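Local atomic coordinates of aromatic-amino-acid transaminase TyrB (PDB entry 4WD2), a protein that probably transfers amino groups between aromatic amino acids and 2-oxo acids, using pyridoxal 5'-phosphate held as a Schiff base on an active-site lysine. Residues Gln223-Leu229 with Leu319-Cys323; Arg325-Arg330 with Val385-Asp390. One frame throughout, in Å; residues are numbered along the deposited sequence. Where two conformers were deposited one is given.

Interaction 1. Residues Gln223-Leu229 with Leu319-Cys323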
loop_
_atom_site.group_PDB
_atom_site.type_symbol
_atom_site.label_atom_id
_atom_site.label_comp_id
_atom_site.label_asym_id
_atom_site.label_seq_id
_atom_site.Cartn_x
_atom_site.Cartn_y
_atom_site.Cartn_z
ATOM N N GLN A 223 11.562 16.579 5.238
ATOM C CA GLN A 223 11.541 17.401 6.449
ATOM C C GLN A 223 12.741 17.057 7.323
ATOM O O GLN A 223 12.885 15.926 7.777
ATOM C CB GLN A 223 10.241 17.216 7.244
ATOM C CG GLN A 223 10.071 18.244 8.378
ATOM C CD GLN A 223 8.860 17.986 9.257
ATOM O OE1 GLN A 223 8.219 16.934 9.169
ATOM N NE2 GLN A 223 8.547 18.949 10.121
ATOM N N GLY A 224 13.616 18.030 7.524
ATOM C CA GLY A 224 14.791 17.840 8.349
ATOM C C GLY A 224 16.093 17.965 7.589
ATOM O O GLY A 224 17.150 18.110 8.200
ATOM N N PHE A 225 16.020 17.927 6.260
ATOM C CA PHE A 225 17.222 17.965 5.421
ATOM C C PHE A 225 17.592 19.332 4.849
ATOM O O PHE A 225 18.602 19.453 4.162
ATOM C CB PHE A 225 17.076 16.992 4.252
ATOM C CG PHE A 225 17.248 15.556 4.635
ATOM C CD1 PHE A 225 18.512 15.029 4.844
ATOM C CD2 PHE A 225 16.153 14.736 4.775
ATOM C CE1 PHE A 225 18.671 13.711 5.189
ATOM C CE2 PHE A 225 16.303 13.413 5.116
ATOM C CZ PHE A 225 17.559 12.897 5.322
ATOM N N GLY A 226 16.784 20.353 5.103
ATOM C CA GLY A 226 17.079 21.678 4.581
ATOM C C GLY A 226 17.628 22.596 5.656
ATOM O O GLY A 226 18.803 22.974 5.624
ATOM N N ALA A 227 16.769 22.954 6.605
ATOM C CA ALA A 227 17.142 23.841 7.701
ATOM C C ALA A 227 16.563 23.368 9.034
ATOM O O ALA A 227 16.329 24.169 9.941
ATOM C CB ALA A 227 16.685 25.261 7.402
ATOM N N GLY A 228 16.337 22.068 9.157
ATOM C CA GLY A 228 15.796 21.520 10.387
ATOM C C GLY A 228 14.306 21.268 10.255
ATOM O O GLY A 228 13.664 21.775 9.338
ATOM N N LEU A 229 13.757 20.485 11.175
ATOM C CA LEU A 229 12.374 20.019 11.063
ATOM C C LEU A 229 11.347 21.148 11.010
ATOM O O LEU A 229 10.400 21.092 10.229
ATOM C CB LEU A 229 12.052 19.087 12.230
ATOM C CG LEU A 229 12.855 17.787 12.221
ATOM C CD1 LEU A 229 12.834 17.122 13.590
ATOM C CD2 LEU A 229 12.307 16.856 11.163
ATOM N N LEU A 319 19.416 13.181 12.655
ATOM C CA LEU A 319 18.895 13.809 11.445
ATOM C C LEU A 319 19.530 15.181 11.209
ATOM O O LEU A 319 19.814 15.554 10.065
ATOM C CB LEU A 319 17.370 13.933 11.520
ATOM C CG LEU A 319 16.694 14.648 10.347
ATOM C CD1 LEU A 319 16.860 13.877 9.027
ATOM C CD2 LEU A 319 15.232 14.902 10.662
ATOM N N SER A 320 19.762 15.930 12.284
ATOM C CA SER A 320 20.408 17.235 12.155
ATOM C C SER A 320 21.873 17.071 11.751
ATOM O O SER A 320 22.407 17.877 10.995
ATOM C CB SER A 320 20.301 18.037 13.455
ATOM O OG SER A 320 21.178 17.533 14.448
ATOM N N ALA A 321 22.519 16.019 12.245
ATOM C CA ALA A 321 23.884 15.703 11.828
ATOM C C ALA A 321 23.926 15.301 10.351
ATOM O O ALA A 321 24.875 15.625 9.643
ATOM C CB ALA A 321 24.463 14.605 12.694
ATOM N N MET A 322 22.897 14.593 9.891
ATOM C CA MET A 322 22.754 14.270 8.468
ATOM C C MET A 322 22.591 15.541 7.646
ATOM O O MET A 322 23.232 15.710 6.609
ATOM C CB MET A 322 21.559 13.341 8.233
ATOM C CG MET A 322 21.755 11.939 8.771
ATOM S SD MET A 322 20.203 11.054 8.993
ATOM C CE MET A 322 19.554 11.030 7.341
ATOM N N CYS A 323 21.723 16.424 8.122
ATOM C CA CYS A 323 21.511 17.718 7.491
ATOM C C CYS A 323 22.825 18.496 7.368
ATOM O O CYS A 323 23.125 19.051 6.315
ATOM C CB CYS A 323 20.479 18.525 8.287
ATOM S SG CYS A 323 19.896 20.033 7.485
HETATM O O HOH W 1 21.450 20.129 4.248
#
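F225 and G224 meet L319, M322 and C323 where, in this class I/II (fold type I) aminotransferase, the loop following strand 215-220 of the large mixed sheet lies against the long helix 309-338. The apolar part centres on the F225 ring. L319 CD1 sits over one face, 4.1 Å from the F225 ring centroid and 19° off its normal, a CH-pi contact. M322 comes to the edge of the same ring: its chain bends at the last torsion (chi3 60°), swinging M322 CE to 3.4 Å from F225 CZ. The other branch of L319, CD2, packs against L229 CD2 at 3.6 Å and also touches G224 CA, at 3.8 Å.

Polar contacts are few. No direct hydrogen bond joins the segments, but water 1 donates to both F225 O and C323 O, each at 2.9 Å. The loop holds its own shape: Q223 NE2 donates to L229 O in a nearly straight bond, and D232 accepts from the backbone N of G224, G226 and A227. Against this turn rests C323, its SG anti to the backbone N (chi1 -170°) and 3.6 Å from F225 C.

Interaction 2. Residues Arg325-Arg330 with Val385-Asp390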
loop_
_atom_site.group_PDB
_atom_site.type_symbol
_atom_site.label_atom_id
_atom_site.label_comp_id
_atom_site.label_asym_id
_atom_site.label_seq_id
_atom_site.Cartn_x
_atom_site.Cartn_y
_atom_site.Cartn_z
ATOM N N ARG A 325 25.921 17.268 7.465
ATOM C CA ARG A 325 26.887 16.561 6.622
ATOM C C ARG A 325 26.690 16.920 5.150
ATOM O O ARG A 325 27.658 17.151 4.437
ATOM C CB ARG A 325 26.794 15.042 6.806
ATOM C CG ARG A 325 28.073 14.303 6.367
ATOM C CD ARG A 325 27.875 12.793 6.232
ATOM N NE ARG A 325 27.062 12.456 5.069
ATOM C CZ ARG A 325 27.524 12.387 3.824
ATOM N NH1 ARG A 325 26.700 12.073 2.832
ATOM N NH2 ARG A 325 28.809 12.631 3.572
ATOM N N ILE A 326 25.439 16.969 4.700
ATOM C CA ILE A 326 25.143 17.406 3.337
ATOM C C ILE A 326 25.649 18.838 3.111
ATOM O O ILE A 326 26.271 19.126 2.085
ATOM C CB ILE A 326 23.624 17.330 3.026
ATOM C CG1 ILE A 326 23.149 15.873 3.021
ATOM C CG2 ILE A 326 23.311 17.977 1.676
ATOM C CD1 ILE A 326 21.666 15.711 2.793
ATOM N N ALA A 327 25.398 19.728 4.070
ATOM C CA ALA A 327 25.840 21.113 3.935
ATOM C C ALA A 327 27.362 21.201 3.862
ATOM O O ALA A 327 27.913 22.004 3.113
ATOM C CB ALA A 327 25.304 21.953 5.080
ATOM N N ARG A 328 28.044 20.351 4.624
ATOM C CA ARG A 328 29.500 20.281 4.577
ATOM C C ARG A 328 29.983 19.823 3.203
ATOM O O ARG A 328 30.961 20.341 2.667
ATOM C CB ARG A 328 30.036 19.341 5.654
ATOM C CG ARG A 328 31.547 19.261 5.674
ATOM C CD ARG A 328 32.078 18.431 6.827
ATOM N NE ARG A 328 33.530 18.310 6.739
ATOM C CZ ARG A 328 34.163 17.260 6.227
ATOM N NH1 ARG A 328 33.472 16.228 5.775
ATOM N NH2 ARG A 328 35.486 17.238 6.176
ATOM N N MET A 329 29.283 18.856 2.620
ATOM C CA MET A 329 29.655 18.373 1.289
ATOM C C MET A 329 29.398 19.441 0.230
ATOM O O MET A 329 30.163 19.574 -0.725
ATOM C CB MET A 329 28.898 17.087 0.939
ATOM C CG MET A 329 29.337 15.869 1.752
ATOM S SD MET A 329 31.076 15.435 1.525
ATOM C CE MET A 329 31.856 16.220 2.942
ATOM N N ARG A 330 28.322 20.201 0.393
ATOM C CA ARG A 330 28.044 21.297 -0.529
ATOM C C ARG A 330 29.191 22.304 -0.505
ATOM O O ARG A 330 29.677 22.728 -1.550
ATOM C CB ARG A 330 26.716 21.978 -0.184
ATOM C CG ARG A 330 25.486 21.147 -0.545
ATOM C CD ARG A 330 24.194 21.930 -0.327
ATOM N NE ARG A 330 23.024 21.177 -0.776
ATOM C CZ ARG A 330 22.666 21.053 -2.051
ATOM N NH1 ARG A 330 23.386 21.632 -3.005
ATOM N NH2 ARG A 330 21.593 20.345 -2.372
ATOM N N VAL A 385 23.786 14.976 -3.774
ATOM C CA VAL A 385 24.832 15.488 -2.897
ATOM C C VAL A 385 25.120 14.530 -1.736
ATOM O O VAL A 385 26.248 14.457 -1.250
ATOM C CB VAL A 385 24.449 16.877 -2.342
ATOM C CG1 VAL A 385 25.615 17.504 -1.593
ATOM C CG2 VAL A 385 23.997 17.785 -3.475
ATOM N N ALA A 386 24.107 13.784 -1.302
ATOM C CA ALA A 386 24.281 12.836 -0.201
ATOM C C ALA A 386 25.226 11.688 -0.578
ATOM O O ALA A 386 25.733 10.979 0.295
ATOM C CB ALA A 386 22.931 12.288 0.241
ATOM N N GLY A 387 25.471 11.515 -1.873
ATOM C CA GLY A 387 26.407 10.504 -2.343
ATOM C C GLY A 387 27.862 10.902 -2.164
ATOM O O GLY A 387 28.774 10.092 -2.362
ATOM N N LEU A 388 28.071 12.162 -1.785
ATOM C CA LEU A 388 29.401 12.697 -1.519
ATOM C C LEU A 388 29.862 12.413 -0.092
ATOM O O LEU A 388 29.094 12.543 0.856
ATOM C CB LEU A 388 29.422 14.208 -1.767
ATOM C CG LEU A 388 29.171 14.681 -3.200
ATOM C CD1 LEU A 388 28.944 16.181 -3.234
ATOM C CD2 LEU A 388 30.350 14.306 -4.076
ATOM N N ASN A 389 31.125 12.035 0.050
ATOM C CA ASN A 389 31.741 11.885 1.358
ATOM C C ASN A 389 33.213 12.239 1.240
ATOM O O ASN A 389 33.669 12.620 0.163
ATOM C CB ASN A 389 31.549 10.466 1.902
ATOM C CG ASN A 389 31.923 9.397 0.891
ATOM O OD1 ASN A 389 33.066 9.329 0.451
ATOM N ND2 ASN A 389 30.963 8.556 0.522
ATOM N N ASP A 390 33.964 12.116 2.330
ATOM C CA ASP A 390 35.375 12.490 2.299
ATOM C C ASP A 390 36.171 11.628 1.326
ATOM O O ASP A 390 37.208 12.051 0.828
ATOM C CB ASP A 390 35.987 12.402 3.696
ATOM C CG ASP A 390 35.614 13.580 4.566
ATOM O OD1 ASP A 390 35.386 14.679 4.016
ATOM O OD2 ASP A 390 35.545 13.407 5.798
#
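V385 projects toward helix 309-338 and fits among I326, M329 and R330, where a 3-10 turn (385-387) follows strand 382-384 of the small antiparallel sheet in this fold type I aminotransferase. Its two methyls fill different hollows. V385 CG1, anti to the backbone N (chi1 -172°), enters the groove between I326 and R330, with I326 CG2 at 4.0 Å and the R330 CG methylene slightly nearer. V385 CG2 lies over one face of the R330 guanidinium, 3.5 Å from its plane and offset toward the rim. That flat group is held from outside the two segments, by T357 OG1 and the carbonyl oxygens of F356, G354 and Y349.

Further along, M329 is the helix's own bump. Bends at chi2 and chi3 fold it over the chain at L388 and N389; it runs past L388 in the opposite direction, M329 SD 3.9 Å from L388 CB and 3.6 Å from N389 CA. V393 of helix 393-405 also touches this methionine.

Polar groups flank the apolar seam. At the exposed end, the extended R328 is deposited in two conformers and touches a crystal neighbour; in the conformer given it forms a salt bridge with D390, guanidinium and carboxylate planes 90° apart, so this bridge is uncertain. R325 is the firmer polar contact. Y44 OH is hydrogen-bonded to its NE, so the group is gripped at several points and its rotation is limited. Turned at chi3 (72°), R325 presents the edge of its guanidinium to L388 O: NH1 adds a weak bond, while R325 NH2 donates to L388 O at 2.7 Å, lying in the carbonyl plane.

How the interactions relate
Both interactions use helix 309-338, on consecutive lengths of it, and their centres lie 13 Å apart. They meet directly where F225 CD1 of interaction 1 packs against I326 CD1 of interaction 2 at 3.8 Å; M355 touches both of these residues. Y44 is a second bridge, touching M322 in the first contact and R325 and A386 in the second. The helix thus joins the loop beyond the large sheet to the turn after strand 382-384. Interaction 1 is linked to the cofactor region through N255: Q223 O bonds to its ND2 and L319 touches it, and N255 is next to K254, which carries pyridoxal phosphate as a Schiff base.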